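Local structure of VIN1 (Oscarella pearsei, 6BFI) at residues Q19-L24 against R113-G118. The protein binds actin filaments and, as a vinculin-family protein of a sponge, may play a role in cell-cell adhesion. Residues are numbered along the deposited sequence; the frame is centred on the assembly and turned at random.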
ATOM      1  N   GLN A  19      24.132  18.816  11.568  1.00 52.96           N
ATOM      2  CA  GLN A  19      24.907  18.048  12.536  1.00 54.34           C
ATOM      3  C   GLN A  19      25.967  18.924  13.204  1.00 56.58           C
ATOM      4  O   GLN A  19      26.130  18.898  14.431  1.00 51.96           O
ATOM      5  CB  GLN A  19      25.541  16.841  11.841  1.00 53.58           C
ATOM      6  CG  GLN A  19      25.908  15.694  12.767  1.00 57.97           C
ATOM      7  CD  GLN A  19      27.283  15.853  13.376  1.00 63.98           C
ATOM      8  OE1 GLN A  19      28.072  16.696  12.948  1.00 70.93           O
ATOM      9  NE2 GLN A  19      27.582  15.039  14.381  1.00 63.31           N
ATOM     10  N   GLN A  20      26.685  19.723  12.407  1.00 58.49           N
ATOM     11  CA  GLN A  20      27.722  20.594  12.955  1.00 62.50           C
ATOM     12  C   GLN A  20      27.133  21.645  13.889  1.00 59.84           C
ATOM     13  O   GLN A  20      27.694  21.926  14.955  1.00 56.21           O
ATOM     14  CB  GLN A  20      28.493  21.269  11.819  1.00 64.69           C
ATOM     15  CG  GLN A  20      29.384  20.341  11.015  1.00 66.20           C
ATOM     16  CD  GLN A  20      30.085  21.057   9.876  1.00 75.89           C
ATOM     17  OE1 GLN A  20      29.508  21.929   9.226  1.00 77.12           O
ATOM     18  NE2 GLN A  20      31.340  20.698   9.635  1.00 81.40           N
ATOM     19  N   VAL A  21      26.009  22.247  13.496  1.00 63.81           N
ATOM     20  CA  VAL A  21      25.361  23.253  14.337  1.00 64.67           C
ATOM     21  C   VAL A  21      24.900  22.627  15.648  1.00 67.15           C
ATOM     22  O   VAL A  21      25.107  23.184  16.737  1.00 68.34           O
ATOM     23  CB  VAL A  21      24.195  23.904  13.573  1.00 68.38           C
ATOM     24  CG1 VAL A  21      23.179  24.479  14.536  1.00 73.12           C
ATOM     25  CG2 VAL A  21      24.718  24.976  12.634  1.00 69.76           C
ATOM     26  N   GLY A  22      24.267  21.455  15.558  1.00 63.73           N
ATOM     27  CA  GLY A  22      23.908  20.727  16.761  1.00 60.23           C
ATOM     28  C   GLY A  22      25.098  20.489  17.666  1.00 57.20           C
ATOM     29  O   GLY A  22      24.998  20.624  18.888  1.00 53.11           O
ATOM     30  N   GLN A  23      26.252  20.153  17.078  1.00 57.09           N
ATOM     31  CA  GLN A  23      27.454  19.989  17.887  1.00 60.32           C
ATOM     32  C   GLN A  23      27.901  21.306  18.510  1.00 59.82           C
ATOM     33  O   GLN A  23      28.474  21.305  19.606  1.00 56.06           O
ATOM     34  CB  GLN A  23      28.580  19.382  17.054  1.00 61.79           C
ATOM     35  CG  GLN A  23      28.412  17.895  16.795  1.00 62.90           C
ATOM     36  CD  GLN A  23      29.731  17.202  16.521  1.00 68.78           C
ATOM     37  OE1 GLN A  23      30.729  17.847  16.201  1.00 71.84           O
ATOM     38  NE2 GLN A  23      29.745  15.881  16.658  1.00 70.60           N
ATOM     39  N   LEU A  24      27.652  22.434  17.839  1.00 63.19           N
ATOM     40  CA  LEU A  24      27.938  23.728  18.455  1.00 64.73           C
ATOM     41  C   LEU A  24      27.084  23.942  19.698  1.00 65.58           C
ATOM     42  O   LEU A  24      27.585  24.393  20.738  1.00 66.41           O
ATOM     43  CB  LEU A  24      27.713  24.859  17.452  1.00 66.19           C
ATOM     44  CG  LEU A  24      28.814  25.072  16.416  1.00 67.00           C
ATOM     45  CD1 LEU A  24      28.404  26.143  15.414  1.00 69.77           C
ATOM     46  CD2 LEU A  24      30.114  25.448  17.110  1.00 64.49           C
ATOM     47  N   ARG A 113      20.072  28.471  13.748  1.00 58.68           N
ATOM     48  CA  ARG A 113      18.869  28.185  12.974  1.00 62.26           C
ATOM     49  C   ARG A 113      18.920  28.848  11.601  1.00 59.85           C
ATOM     50  O   ARG A 113      18.338  28.332  10.635  1.00 59.14           O
ATOM     51  CB  ARG A 113      17.636  28.645  13.750  1.00 68.58           C
ATOM     52  CG  ARG A 113      16.309  28.282  13.113  1.00 74.20           C
ATOM     53  CD  ARG A 113      15.156  28.717  13.998  1.00 80.02           C
ATOM     54  NE  ARG A 113      15.364  30.061  14.527  1.00 85.61           N
ATOM     55  CZ  ARG A 113      15.063  31.176  13.870  1.00 91.63           C
ATOM     56  NH1 ARG A 113      14.539  31.113  12.653  1.00 91.73           N
ATOM     57  NH2 ARG A 113      15.289  32.356  14.430  1.00 95.61           N
ATOM     58  N   GLY A 114      19.634  29.970  11.494  1.00 59.21           N
ATOM     59  CA  GLY A 114      19.633  30.744  10.269  1.00 58.51           C
ATOM     60  C   GLY A 114      20.456  30.126   9.160  1.00 59.24           C
ATOM     61  O   GLY A 114      20.164  30.341   7.982  1.00 61.53           O
ATOM     62  N   VAL A 115      21.502  29.374   9.507  1.00 55.37           N
ATOM     63  CA  VAL A 115      22.262  28.701   8.458  1.00 55.90           C
ATOM     64  C   VAL A 115      21.478  27.514   7.909  1.00 60.07           C
ATOM     65  O   VAL A 115      21.526  27.224   6.707  1.00 58.44           O
ATOM     66  CB  VAL A 115      23.654  28.284   8.969  1.00 52.47           C
ATOM     67  CG1 VAL A 115      24.506  29.515   9.262  1.00 53.86           C
ATOM     68  CG2 VAL A 115      23.544  27.400  10.196  1.00 68.26           C
ATOM     69  N   ILE A 116      20.731  26.822   8.773  1.00 61.78           N
ATOM     70  CA  ILE A 116      19.919  25.694   8.327  1.00 60.96           C
ATOM     71  C   ILE A 116      18.778  26.183   7.443  1.00 60.84           C
ATOM     72  O   ILE A 116      18.659  25.792   6.274  1.00 64.55           O
ATOM     73  CB  ILE A 116      19.391  24.902   9.535  1.00 60.65           C
ATOM     74  CG1 ILE A 116      20.548  24.447  10.425  1.00 62.32           C
ATOM     75  CG2 ILE A 116      18.576  23.705   9.073  1.00 48.82           C
ATOM     76  CD1 ILE A 116      20.102  23.743  11.692  1.00 58.21           C
ATOM     77  N   ASN A 117      17.922  27.054   7.990  1.00 62.07           N
ATOM     78  CA  ASN A 117      16.803  27.572   7.207  1.00 64.14           C
ATOM     79  C   ASN A 117      17.295  28.332   5.981  1.00 64.67           C
ATOM     80  O   ASN A 117      16.707  28.226   4.896  1.00 71.04           O
ATOM     81  CB  ASN A 117      15.922  28.467   8.079  1.00 68.53           C
ATOM     82  CG  ASN A 117      15.161  27.687   9.136  1.00 69.36           C
ATOM     83  OD1 ASN A 117      14.906  26.492   8.979  1.00 71.81           O
ATOM     84  ND2 ASN A 117      14.788  28.361  10.216  1.00 66.64           N
ATOM     85  N   GLY A 118      18.386  29.085   6.129  1.00 64.53           N
ATOM     86  CA  GLY A 118      18.900  29.870   5.019  1.00 63.77           C
ATOM     87  C   GLY A 118      19.438  29.017   3.888  1.00 61.83           C
ATOM     88  O   GLY A 118      19.173  29.294   2.713  1.00 61.55           O
TER
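Val21 lodges its two methyl groups against Val115 and Ile116, joining helix 8-32 to helix 102-145 inside a bundle of the all-helical vinculin/alpha-catenin fold. The nearer touch is methyl to methyl, with Val21 CG2 lying 3.6 Å from Val115 CG2, in close van der Waals contact, where the two branched side chains meet at a slant. The second methyl, Val21 CG1, looks toward the far end of Ile116 and comes within 4.3 Å of its CD1, a looser approach. One valine thus serves two neighbours on the opposing helix, each methyl taking its own partner.

Beta-branched apolar residues suit this seam. The closest CA atoms of the two segments, those of Val21 and Arg113, are 8.3 Å apart, and at this spacing the short side chains of two valines can meet methyl to methyl. Ile116 is longer and extends fully, CD1 anti to CA (chi2 176°), which carries its terminal methyl across to Val21 CG1.

All three apolar residues are buried. Helix 763-778 covers one flank, its Thr775 touching both Val21 and Ile116; Ile116 also packs on Ile14 and Ala18 of helix 8-32 itself. Leu24, one turn beyond Val21, turns instead to Leu43 and Val44 of helix 41-59, so that helix 8-32 packs against several helices at once. Behind the touching methyls, regular helical bonds hold each backbone, among them Asn117 N to Arg113 O at 3.0 Å.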